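Local coordinates for cytosine deaminase (Klebsiella pneumoniae, PDB 4R85), which probably deaminates cytosine and 5-methylcytosine by hydrolysis, holding the pyrimidine beside an iron(II) ion in an amidohydrolase TIM barrel, at residues T121-A126 with E155-G160; D143-A148 with G203-V208; F194-A199 with E222-E227. All coordinates share one frame; numbering follows the deposited sequence.

Interaction 1: residues T121-A126 with E155-G160; sequences TDPSLA and ESYPNG
Thr121 lies over one face of the Tyr157 ring, in a contact between two beta-to-alpha loops at the C-terminal ends of the strands of the amidohydrolase TIM barrel, where the active site lies. Thr121 CB stands 3.6 Å from the centroid of the Tyr157 ring and 8° off the ring normal, a CH-pi contact, while Thr121 CG2 covers the CG and CD1 rim. The opposite face is taken by Pro158 CD, offset toward the rim, sandwiching the ring. Tyr157 reaches across because CG is anti to the backbone N (chi1 -173°). Its OH comes 3.4 Å from Pro123 CD, with the proline crossing at about a right angle. A water joins the two loops: it donates to Thr121 O at 2.9 Å and lies 2.7 Å from Tyr157 OH. Thr121 O also accepts from Lys87, and Thr121 OG1, turned from the tyrosine, bonds to Asp119 and to the backbone N of Glu152, the latter in the loop that carries Tyr157. The side chain of Thr121 is about 9 Å from the bound 5-methylcytosine, and the neighbouring Gln151, against which it packs, belongs to the ligand pocket. Each loop ends in a turn leading into a helix, type II from Tyr157 to Gly160 and type I from Asp122 to Leu125. There an Asx turn at Asp122 is followed by an ST turn at Ser124 running on into the helix: Ser124 N (3.2 Å) and Ser124 OG (2.8 Å) meet Asp122 OD1 from the same face, above the carboxylate plane, and Ser124 OG accepts from Ala126 N.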
ATOM      1  N   THR A 121      21.535  18.410  14.580  1.00 14.44           N
ATOM      2  CA  THR A 121      21.321  19.833  14.828  1.00 17.00           C
ATOM      3  C   THR A 121      20.550  19.961  16.141  1.00 20.81           C
ATOM      4  O   THR A 121      19.411  20.434  16.198  1.00 22.56           O
ATOM      5  CB  THR A 121      20.635  20.567  13.657  1.00 21.02           C
ATOM      6  OG1 THR A 121      19.463  19.851  13.250  1.00 25.40           O
ATOM      7  CG2 THR A 121      21.604  20.689  12.465  1.00 12.42           C
ATOM      8  N   ASP A 122      21.204  19.491  17.194  1.00 22.60           N
ATOM      9  CA  ASP A 122      20.682  19.502  18.555  1.00 22.25           C
ATOM     10  C   ASP A 122      21.927  19.588  19.426  1.00 21.39           C
ATOM     11  O   ASP A 122      22.721  18.651  19.486  1.00 23.85           O
ATOM     12  CB  ASP A 122      19.878  18.219  18.834  1.00 22.15           C
ATOM     13  CG  ASP A 122      19.249  18.199  20.236  1.00 28.70           C
ATOM     14  OD1 ASP A 122      19.647  19.014  21.091  1.00 30.25           O
ATOM     15  OD2 ASP A 122      18.347  17.360  20.485  1.00 29.06           O
ATOM     16  N   PRO A 123      22.128  20.738  20.080  1.00 28.36           N
ATOM     17  CA  PRO A 123      23.371  20.963  20.824  1.00 25.98           C
ATOM     18  C   PRO A 123      23.595  19.950  21.952  1.00 23.99           C
ATOM     19  O   PRO A 123      24.727  19.796  22.402  1.00 24.46           O
ATOM     20  CB  PRO A 123      23.191  22.381  21.382  1.00 27.39           C
ATOM     21  CG  PRO A 123      22.251  23.030  20.420  1.00 27.91           C
ATOM     22  CD  PRO A 123      21.286  21.944  20.030  1.00 26.91           C
ATOM     23  N   SER A 124      22.543  19.260  22.386  1.00 18.17           N
ATOM     24  CA  SER A 124      22.682  18.266  23.455  1.00 20.59           C
ATOM     25  C   SER A 124      23.183  16.923  22.914  1.00 18.46           C
ATOM     26  O   SER A 124      23.752  16.124  23.664  1.00 21.45           O
ATOM     27  CB  SER A 124      21.341  18.054  24.170  1.00 21.14           C
ATOM     28  OG  SER A 124      20.414  17.421  23.298  1.00 22.93           O
ATOM     29  N   LEU A 125      22.960  16.690  21.620  1.00 18.02           N
ATOM     30  CA  LEU A 125      23.217  15.392  20.987  1.00 20.73           C
ATOM     31  C   LEU A 125      22.642  14.227  21.800  1.00 21.89           C
ATOM     32  O   LEU A 125      23.197  13.125  21.813  1.00 20.02           O
ATOM     33  CB  LEU A 125      24.715  15.196  20.718  1.00 17.06           C
ATOM     34  CG  LEU A 125      25.274  16.203  19.705  1.00 15.86           C
ATOM     35  CD1 LEU A 125      26.783  16.068  19.538  1.00 24.05           C
ATOM     36  CD2 LEU A 125      24.568  16.061  18.370  1.00 17.00           C
ATOM     37  N   ALA A 126      21.522  14.485  22.469  1.00 19.66           N
ATOM     38  CA  ALA A 126      20.909  13.514  23.371  1.00 22.58           C
ATOM     39  C   ALA A 126      20.457  12.232  22.664  1.00 18.24           C
ATOM     40  O   ALA A 126      20.742  11.125  23.136  1.00 20.98           O
ATOM     41  CB  ALA A 126      19.737  14.154  24.113  1.00 24.44           C
ATOM     42  N   GLU A 155      25.164  24.433   7.087  1.00 13.13           N
ATOM     43  CA  GLU A 155      25.634  25.805   6.939  1.00 13.27           C
ATOM     44  C   GLU A 155      24.622  26.785   7.509  1.00 20.56           C
ATOM     45  O   GLU A 155      24.928  27.956   7.695  1.00 24.52           O
ATOM     46  CB  GLU A 155      25.865  26.142   5.455  1.00 12.90           C
ATOM     47  CG  GLU A 155      26.596  25.084   4.639  1.00 13.95           C
ATOM     48  CD  GLU A 155      28.094  25.016   4.950  1.00 26.87           C
ATOM     49  OE1 GLU A 155      28.863  24.624   4.050  1.00 28.79           O
ATOM     50  OE2 GLU A 155      28.511  25.350   6.085  1.00 29.62           O
ATOM     51  N   SER A 156      23.415  26.292   7.773  1.00 24.67           N
ATOM     52  CA  SER A 156      22.274  27.157   8.072  1.00 33.84           C
ATOM     53  C   SER A 156      21.837  27.092   9.545  1.00 35.10           C
ATOM     54  O   SER A 156      20.890  27.768   9.950  1.00 43.36           O
ATOM     55  CB  SER A 156      21.101  26.790   7.149  1.00 33.82           C
ATOM     56  OG  SER A 156      21.522  26.652   5.786  1.00 25.61           O
ATOM     57  N   TYR A 157      22.533  26.278  10.333  1.00 21.42           N
ATOM     58  CA  TYR A 157      22.235  26.082  11.754  1.00 20.58           C
ATOM     59  C   TYR A 157      23.481  26.451  12.550  1.00 22.00           C
ATOM     60  O   TYR A 157      24.593  26.170  12.099  1.00 21.20           O
ATOM     61  CB  TYR A 157      21.887  24.612  11.998  1.00 19.91           C
ATOM     62  CG  TYR A 157      21.394  24.304  13.392  1.00 17.37           C
ATOM     63  CD1 TYR A 157      22.258  23.800  14.363  1.00 18.21           C
ATOM     64  CD2 TYR A 157      20.065  24.526  13.742  1.00 19.11           C
ATOM     65  CE1 TYR A 157      21.814  23.522  15.646  1.00 21.43           C
ATOM     66  CE2 TYR A 157      19.608  24.251  15.030  1.00 21.98           C
ATOM     67  CZ  TYR A 157      20.489  23.751  15.972  1.00 23.47           C
ATOM     68  OH  TYR A 157      20.049  23.471  17.241  1.00 29.07           O
ATOM     69  N   PRO A 158      23.310  27.098  13.724  1.00 16.63           N
ATOM     70  CA  PRO A 158      24.465  27.504  14.538  1.00 18.49           C
ATOM     71  C   PRO A 158      25.418  26.339  14.822  1.00 19.99           C
ATOM     72  O   PRO A 158      24.983  25.293  15.313  1.00 16.88           O
ATOM     73  CB  PRO A 158      23.826  27.992  15.844  1.00 23.04           C
ATOM     74  CG  PRO A 158      22.455  28.392  15.465  1.00 24.04           C
ATOM     75  CD  PRO A 158      22.031  27.479  14.351  1.00 18.03           C
ATOM     76  N   ASN A 159      26.697  26.525  14.494  1.00 19.96           N
ATOM     77  CA  ASN A 159      27.724  25.514  14.743  1.00 20.78           C
ATOM     78  C   ASN A 159      27.464  24.171  14.059  1.00 15.97           C
ATOM     79  O   ASN A 159      27.942  23.128  14.523  1.00 16.09           O
ATOM     80  CB  ASN A 159      27.872  25.318  16.244  1.00 16.05           C
ATOM     81  CG  ASN A 159      27.925  26.638  16.980  1.00 23.58           C
ATOM     82  OD1 ASN A 159      27.029  26.969  17.770  1.00 24.30           O
ATOM     83  ND2 ASN A 159      28.955  27.420  16.695  1.00 17.05           N
ATOM     84  N   GLY A 160      26.711  24.196  12.965  1.00 14.16           N
ATOM     85  CA  GLY A 160      26.394  22.984  12.226  1.00 14.95           C
ATOM     86  C   GLY A 160      27.588  22.104  11.896  1.00 15.61           C
ATOM     87  O   GLY A 160      27.523  20.877  12.042  1.00 14.85           O
TER
HETATM   88  O   HOH W   1      17.723  22.252  17.690  1.00 33.39           O

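Interaction 2: residues D143-A148 with G203-V208; sequences DLQIVA and GRLVDV
Val147 points its side chain at the backbone of Asp207, its CG1 resting 3.8 Å from Asp207 O. A chi1 of -170° sets CG1 anti to the backbone N and CG2 beside it, so both methyls face strand 205-209, with CG2 4.5 Å from Asp207 CB. Two residues back along the strand, Gln145 meets Leu205 at about a right angle, with Leu205 CD1 lying 4.0 Å from Gln145 OE1. The Gln145 chain is extended beyond CG, which carries its amide out to the leucine. Both are loose van der Waals touches of a methyl on an oxygen, and no hydrogen bond joins the two segments; the nearest CA atoms, those of Val147 and Asp207, are 7.1 Å apart. The polar ends are held from elsewhere. Arg115 of strand 111-119 serves both sides, bonding to Gln145 OE1 and forming a salt bridge with Asp207 OD1, while Asp207 OD2 bonds to Ser240 and Gln145 NE2 to Leu356 O. The buried carboxylate is fixed at both oxygens, and the arginine would be expected to stabilise its negative charge. The side chain of Asp207 lies about 8 Å from the iron, two residues before His209, a metal ligand. The wide spacing follows from the barrel: 143-149 and 205-209 are parallel strands separated by the short strand 174-175, whose Val174 touches Gln145, Val147, Leu205 and Asp207. Val206 and Val208 turn away from strand 143-149 and pack on helix 185-202.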
ATOM      1  N   ASP A 143      21.642  -5.300  13.411  1.00 18.73           N
ATOM      2  CA  ASP A 143      22.890  -4.581  13.217  1.00 20.25           C
ATOM      3  C   ASP A 143      22.529  -3.149  12.822  1.00 20.88           C
ATOM      4  O   ASP A 143      22.014  -2.908  11.728  1.00 17.63           O
ATOM      5  CB  ASP A 143      23.737  -5.250  12.129  1.00 20.47           C
ATOM      6  CG  ASP A 143      24.239  -6.623  12.543  1.00 32.47           C
ATOM      7  OD1 ASP A 143      23.633  -7.643  12.141  1.00 37.83           O
ATOM      8  OD2 ASP A 143      25.241  -6.679  13.280  1.00 37.07           O
ATOM      9  N   LEU A 144      22.789  -2.206  13.722  1.00 20.00           N
ATOM     10  CA  LEU A 144      22.361  -0.822  13.521  1.00 19.21           C
ATOM     11  C   LEU A 144      23.482   0.076  13.003  1.00 20.85           C
ATOM     12  O   LEU A 144      24.556   0.134  13.596  1.00 23.21           O
ATOM     13  CB  LEU A 144      21.826  -0.255  14.843  1.00 15.67           C
ATOM     14  CG  LEU A 144      21.270   1.175  14.830  1.00 14.03           C
ATOM     15  CD1 LEU A 144      20.056   1.266  13.904  1.00 13.46           C
ATOM     16  CD2 LEU A 144      20.902   1.610  16.251  1.00 21.32           C
ATOM     17  N   GLN A 145      23.227   0.785  11.905  1.00 13.41           N
ATOM     18  CA  GLN A 145      24.124   1.856  11.475  1.00 15.83           C
ATOM     19  C   GLN A 145      23.529   3.206  11.833  1.00 16.37           C
ATOM     20  O   GLN A 145      22.320   3.397  11.748  1.00 18.57           O
ATOM     21  CB  GLN A 145      24.359   1.804   9.970  1.00 16.49           C
ATOM     22  CG  GLN A 145      25.089   0.548   9.532  1.00 13.14           C
ATOM     23  CD  GLN A 145      25.433   0.572   8.052  1.00 14.13           C
ATOM     24  OE1 GLN A 145      25.251   1.587   7.372  1.00 16.36           O
ATOM     25  NE2 GLN A 145      25.940  -0.548   7.547  1.00 15.98           N
ATOM     26  N   ILE A 146      24.380   4.149  12.214  1.00 14.72           N
ATOM     27  CA  ILE A 146      23.886   5.472  12.604  1.00 12.91           C
ATOM     28  C   ILE A 146      24.423   6.587  11.715  1.00 13.87           C
ATOM     29  O   ILE A 146      25.633   6.726  11.552  1.00 14.29           O
ATOM     30  CB  ILE A 146      24.244   5.784  14.062  1.00 15.25           C
ATOM     31  CG1 ILE A 146      23.502   4.826  14.996  1.00 17.45           C
ATOM     32  CG2 ILE A 146      23.934   7.246  14.389  1.00 16.00           C
ATOM     33  CD1 ILE A 146      24.121   4.723  16.370  1.00 15.77           C
ATOM     34  N   VAL A 147      23.507   7.384  11.164  1.00 12.80           N
ATOM     35  CA  VAL A 147      23.859   8.516  10.313  1.00 12.98           C
ATOM     36  C   VAL A 147      23.752   9.844  11.078  1.00 17.91           C
ATOM     37  O   VAL A 147      22.702  10.152  11.653  1.00 14.50           O
ATOM     38  CB  VAL A 147      22.911   8.626   9.103  1.00 13.12           C
ATOM     39  CG1 VAL A 147      23.439   9.670   8.103  1.00 11.98           C
ATOM     40  CG2 VAL A 147      22.711   7.257   8.406  1.00 15.04           C
ATOM     41  N   ALA A 148      24.828  10.629  11.070  1.00 12.07           N
ATOM     42  CA  ALA A 148      24.774  12.005  11.569  1.00 16.17           C
ATOM     43  C   ALA A 148      24.023  12.894  10.586  1.00 15.09           C
ATOM     44  O   ALA A 148      24.583  13.358   9.595  1.00 16.18           O
ATOM     45  CB  ALA A 148      26.169  12.544  11.803  1.00 16.15           C
ATOM     46  N   GLY A 203      36.989   8.429   7.389  1.00 20.39           N
ATOM     47  CA  GLY A 203      36.747   7.125   6.784  1.00 21.07           C
ATOM     48  C   GLY A 203      35.361   6.556   7.047  1.00 19.90           C
ATOM     49  O   GLY A 203      35.222   5.393   7.430  1.00 19.88           O
ATOM     50  N   ARG A 204      34.333   7.370   6.825  1.00 15.54           N
ATOM     51  CA  ARG A 204      32.964   6.951   7.092  1.00 13.77           C
ATOM     52  C   ARG A 204      32.160   6.825   5.809  1.00 16.33           C
ATOM     53  O   ARG A 204      32.569   7.314   4.753  1.00 17.89           O
ATOM     54  CB  ARG A 204      32.275   7.942   8.041  1.00 16.67           C
ATOM     55  CG  ARG A 204      33.060   8.216   9.320  1.00 15.25           C
ATOM     56  CD  ARG A 204      33.102   7.013  10.256  1.00 16.08           C
ATOM     57  NE  ARG A 204      34.195   7.140  11.215  1.00 24.71           N
ATOM     58  CZ  ARG A 204      34.068   7.608  12.453  1.00 26.26           C
ATOM     59  NH1 ARG A 204      35.130   7.692  13.237  1.00 32.57           N
ATOM     60  NH2 ARG A 204      32.884   7.989  12.913  1.00 24.35           N
ATOM     61  N   LEU A 205      31.014   6.164   5.913  1.00 12.89           N
ATOM     62  CA  LEU A 205      30.073   6.075   4.808  1.00 12.35           C
ATOM     63  C   LEU A 205      29.322   7.399   4.693  1.00 15.64           C
ATOM     64  O   LEU A 205      29.438   8.258   5.566  1.00 14.58           O
ATOM     65  CB  LEU A 205      29.086   4.927   5.040  1.00 12.26           C
ATOM     66  CG  LEU A 205      29.707   3.541   5.255  1.00 13.89           C
ATOM     67  CD1 LEU A 205      28.620   2.467   5.313  1.00 19.76           C
ATOM     68  CD2 LEU A 205      30.696   3.232   4.138  1.00 19.03           C
ATOM     69  N   VAL A 206      28.562   7.558   3.614  1.00 11.82           N
ATOM     70  CA  VAL A 206      27.784   8.776   3.375  1.00 13.73           C
ATOM     71  C   VAL A 206      26.357   8.410   2.987  1.00 15.68           C
ATOM     72  O   VAL A 206      26.149   7.534   2.154  1.00 14.91           O
ATOM     73  CB  VAL A 206      28.402   9.597   2.221  1.00 12.22           C
ATOM     74  CG1 VAL A 206      27.478  10.739   1.791  1.00 13.11           C
ATOM     75  CG2 VAL A 206      29.756  10.134   2.635  1.00 13.19           C
ATOM     76  N   ASP A 207      25.376   9.066   3.598  1.00 10.44           N
ATOM     77  CA  ASP A 207      23.979   8.898   3.194  1.00 10.08           C
ATOM     78  C   ASP A 207      23.244  10.221   3.370  1.00 15.03           C
ATOM     79  O   ASP A 207      22.969  10.630   4.493  1.00 14.19           O
ATOM     80  CB  ASP A 207      23.294   7.821   4.028  1.00 10.19           C
ATOM     81  CG  ASP A 207      21.980   7.360   3.426  1.00 17.00           C
ATOM     82  OD1 ASP A 207      21.669   6.149   3.534  1.00 21.39           O
ATOM     83  OD2 ASP A 207      21.255   8.192   2.841  1.00 19.76           O
ATOM     84  N   VAL A 208      22.915  10.868   2.255  1.00 12.86           N
ATOM     85  CA  VAL A 208      22.448  12.247   2.259  1.00 14.63           C
ATOM     86  C   VAL A 208      20.977  12.351   1.855  1.00 14.32           C
ATOM     87  O   VAL A 208      20.551  11.720   0.883  1.00 16.21           O
ATOM     88  CB  VAL A 208      23.302  13.094   1.281  1.00 15.82           C
ATOM     89  CG1 VAL A 208      22.696  14.472   1.076  1.00 15.07           C
ATOM     90  CG2 VAL A 208      24.740  13.205   1.785  1.00 14.25           C
TER

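Interaction 3: residues F194-A199 with E222-E227; sequences FLMDLA and EVLAEE
Met196, with the most surface buried here, reaches from helix 185-202 to helix 220-231 and fits against Leu224 and Glu227, which lie one turn apart. Its chain is bent twice, at chi2 (-64°) and chi3 (-80°), and this folding turns the methyl end back toward Glu227: CG lies 3.9 Å from Glu227 CB, and the terminal CE returns to the same residue, also 3.9 Å from Glu227 C. Between them SD turns to the other partner and meets Leu224 CD1 at 3.9 Å, the two side chains crossing at about a right angle. The helices are successive members of the outer layer of the TIM barrel, joined through strand 205-209, which gives the alpha-beta-alpha order of a beta/alpha barrel wall. Met196 also touches Val206 of that strand and Met233, so the methionine lies where the helices meet the sheet. Glu227 contributes its CB and backbone to the apolar contact, and the chain then bends away, with its carboxylate forming a salt bridge to Arg231 through OE2. Asp197 pairs with the same Arg231 from the other helix. The like charges of Asp197 OD1 and Glu227 OE2 stay 5.9 Å apart, with the arginine guanidinium probably offsetting their repulsion: NH1 serves Asp197 OD1 and NE serves Glu227 OE2.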
ATOM      1  N   PHE A 194      31.733  20.012   2.277  1.00 13.38           N
ATOM      2  CA  PHE A 194      32.077  19.771   3.673  1.00 12.98           C
ATOM      3  C   PHE A 194      31.838  18.324   4.113  1.00 12.84           C
ATOM      4  O   PHE A 194      32.700  17.713   4.736  1.00 12.70           O
ATOM      5  CB  PHE A 194      31.311  20.715   4.619  1.00 13.20           C
ATOM      6  CG  PHE A 194      31.424  20.315   6.062  1.00 12.77           C
ATOM      7  CD1 PHE A 194      32.571  20.623   6.792  1.00 13.38           C
ATOM      8  CD2 PHE A 194      30.419  19.577   6.678  1.00 13.17           C
ATOM      9  CE1 PHE A 194      32.698  20.232   8.125  1.00 17.22           C
ATOM     10  CE2 PHE A 194      30.537  19.187   8.020  1.00 14.76           C
ATOM     11  CZ  PHE A 194      31.677  19.516   8.737  1.00 16.63           C
ATOM     12  N   LEU A 195      30.654  17.797   3.830  1.00 11.83           N
ATOM     13  CA  LEU A 195      30.287  16.494   4.361  1.00 11.75           C
ATOM     14  C   LEU A 195      31.122  15.392   3.708  1.00 12.28           C
ATOM     15  O   LEU A 195      31.486  14.416   4.357  1.00 12.59           O
ATOM     16  CB  LEU A 195      28.782  16.219   4.231  1.00 11.25           C
ATOM     17  CG  LEU A 195      28.123  15.871   2.890  1.00 16.33           C
ATOM     18  CD1 LEU A 195      28.176  14.362   2.562  1.00 13.64           C
ATOM     19  CD2 LEU A 195      26.673  16.360   2.893  1.00 14.82           C
ATOM     20  N   MET A 196      31.439  15.562   2.431  1.00 12.89           N
ATOM     21  CA  MET A 196      32.313  14.611   1.752  1.00 13.59           C
ATOM     22  C   MET A 196      33.739  14.664   2.310  1.00 16.73           C
ATOM     23  O   MET A 196      34.367  13.627   2.507  1.00 15.51           O
ATOM     24  CB  MET A 196      32.290  14.823   0.230  1.00 12.15           C
ATOM     25  CG  MET A 196      30.945  14.497  -0.411  1.00 13.26           C
ATOM     26  SD  MET A 196      30.449  12.754  -0.287  1.00 16.32           S
ATOM     27  CE  MET A 196      31.419  12.026  -1.625  1.00 13.73           C
ATOM     28  N   ASP A 197      34.241  15.869   2.588  1.00 14.12           N
ATOM     29  CA  ASP A 197      35.546  16.014   3.236  1.00 13.47           C
ATOM     30  C   ASP A 197      35.550  15.341   4.606  1.00 19.07           C
ATOM     31  O   ASP A 197      36.510  14.650   4.967  1.00 14.21           O
ATOM     32  CB  ASP A 197      35.922  17.493   3.413  1.00 14.23           C
ATOM     33  CG  ASP A 197      36.318  18.166   2.105  1.00 20.01           C
ATOM     34  OD1 ASP A 197      36.589  17.449   1.116  1.00 21.97           O
ATOM     35  OD2 ASP A 197      36.375  19.415   2.075  1.00 22.15           O
ATOM     36  N   LEU A 198      34.491  15.586   5.378  1.00 16.44           N
ATOM     37  CA  LEU A 198      34.313  14.959   6.686  1.00 13.67           C
ATOM     38  C   LEU A 198      34.362  13.427   6.587  1.00 13.68           C
ATOM     39  O   LEU A 198      35.124  12.779   7.296  1.00 15.55           O
ATOM     40  CB  LEU A 198      32.981  15.406   7.306  1.00 16.06           C
ATOM     41  CG  LEU A 198      32.692  14.987   8.751  1.00 15.36           C
ATOM     42  CD1 LEU A 198      33.730  15.559   9.713  1.00 15.99           C
ATOM     43  CD2 LEU A 198      31.258  15.405   9.154  1.00 13.35           C
ATOM     44  N   ALA A 199      33.550  12.853   5.710  1.00 14.58           N
ATOM     45  CA  ALA A 199      33.533  11.399   5.524  1.00 13.19           C
ATOM     46  C   ALA A 199      34.898  10.853   5.131  1.00 13.69           C
ATOM     47  O   ALA A 199      35.312   9.801   5.619  1.00 16.82           O
ATOM     48  CB  ALA A 199      32.506  11.008   4.498  1.00 12.61           C
ATOM     49  N   GLU A 222      23.690  15.985  -8.462  1.00 11.26           N
ATOM     50  CA  GLU A 222      24.863  16.044  -9.351  1.00 14.23           C
ATOM     51  C   GLU A 222      26.141  16.391  -8.588  1.00 14.71           C
ATOM     52  O   GLU A 222      27.211  15.893  -8.909  1.00 11.21           O
ATOM     53  CB  GLU A 222      24.662  17.017 -10.520  1.00 11.12           C
ATOM     54  CG  GLU A 222      24.618  18.507 -10.119  1.00 16.94           C
ATOM     55  CD  GLU A 222      24.439  19.453 -11.306  1.00 23.66           C
ATOM     56  OE1 GLU A 222      24.938  20.606 -11.239  1.00 20.16           O
ATOM     57  OE2 GLU A 222      23.780  19.054 -12.294  1.00 18.93           O
ATOM     58  N   VAL A 223      26.029  17.250  -7.577  1.00 11.26           N
ATOM     59  CA  VAL A 223      27.205  17.639  -6.801  1.00 10.11           C
ATOM     60  C   VAL A 223      27.703  16.457  -5.980  1.00 10.14           C
ATOM     61  O   VAL A 223      28.898  16.185  -5.919  1.00 12.51           O
ATOM     62  CB  VAL A 223      26.902  18.825  -5.855  1.00 14.14           C
ATOM     63  CG1 VAL A 223      28.170  19.242  -5.109  1.00 15.93           C
ATOM     64  CG2 VAL A 223      26.345  19.983  -6.651  1.00 14.28           C
ATOM     65  N   LEU A 224      26.769  15.748  -5.358  1.00 10.69           N
ATOM     66  CA  LEU A 224      27.107  14.594  -4.544  1.00  9.93           C
ATOM     67  C   LEU A 224      27.732  13.473  -5.388  1.00 12.82           C
ATOM     68  O   LEU A 224      28.764  12.897  -5.015  1.00 10.41           O
ATOM     69  CB  LEU A 224      25.846  14.084  -3.831  1.00 12.02           C
ATOM     70  CG  LEU A 224      26.001  12.811  -2.992  1.00 15.96           C
ATOM     71  CD1 LEU A 224      26.928  13.063  -1.818  1.00 17.95           C
ATOM     72  CD2 LEU A 224      24.651  12.297  -2.504  1.00 16.11           C
ATOM     73  N   ALA A 225      27.108  13.169  -6.516  1.00 10.69           N
ATOM     74  CA  ALA A 225      27.593  12.082  -7.374  1.00 11.54           C
ATOM     75  C   ALA A 225      28.968  12.426  -7.938  1.00 12.81           C
ATOM     76  O   ALA A 225      29.850  11.562  -8.018  1.00 16.71           O
ATOM     77  CB  ALA A 225      26.592  11.793  -8.502  1.00 10.04           C
ATOM     78  N   GLU A 226      29.169  13.688  -8.316  1.00 11.60           N
ATOM     79  CA  GLU A 226      30.485  14.067  -8.835  1.00 20.47           C
ATOM     80  C   GLU A 226      31.586  13.984  -7.770  1.00 17.17           C
ATOM     81  O   GLU A 226      32.688  13.522  -8.052  1.00 16.98           O
ATOM     82  CB  GLU A 226      30.454  15.438  -9.527  1.00 16.70           C
ATOM     83  CG  GLU A 226      31.826  15.974  -9.998  1.00 15.24           C
ATOM     84  CD  GLU A 226      32.500  15.151 -11.110  1.00 21.34           C
ATOM     85  OE1 GLU A 226      31.955  14.118 -11.553  1.00 24.73           O
ATOM     86  OE2 GLU A 226      33.596  15.556 -11.550  1.00 22.44           O
ATOM     87  N   GLU A 227      31.296  14.423  -6.546  1.00 15.65           N
ATOM     88  CA  GLU A 227      32.285  14.293  -5.482  1.00 11.68           C
ATOM     89  C   GLU A 227      32.608  12.828  -5.229  1.00 15.08           C
ATOM     90  O   GLU A 227      33.766  12.461  -5.042  1.00 14.93           O
ATOM     91  CB  GLU A 227      31.784  14.965  -4.198  1.00 17.35           C
ATOM     92  CG  GLU A 227      31.788  16.491  -4.311  1.00 15.68           C
ATOM     93  CD  GLU A 227      33.141  17.010  -4.796  1.00 20.53           C
ATOM     94  OE1 GLU A 227      33.176  17.766  -5.799  1.00 22.62           O
ATOM     95  OE2 GLU A 227      34.175  16.653  -4.181  1.00 19.35           O
TER

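Overall arrangement
From the N terminus, the chain leaves strand 111-119 into loop 121-126, passes through helix 126-137 and strand 143-149, and closes interaction 1 at loop 155-160. Interaction 2 opens within that span, on strand 143-148, and closes at 203-208, so the two cross; their centres are 18 Å apart. Interaction 3 opens at 194-199, after interaction 1 has closed and shortly before 203-208, and closes beyond it at 222-227, so it crosses interaction 2 as well. Interactions 2 and 3 meet directly at the junction of helix 185-202 and strand 205-209, where Arg204 N probably hydrogen-bonds to Ala199 O. Together the three tie active-site-end loops, inner strands and outer helices of one barrel region.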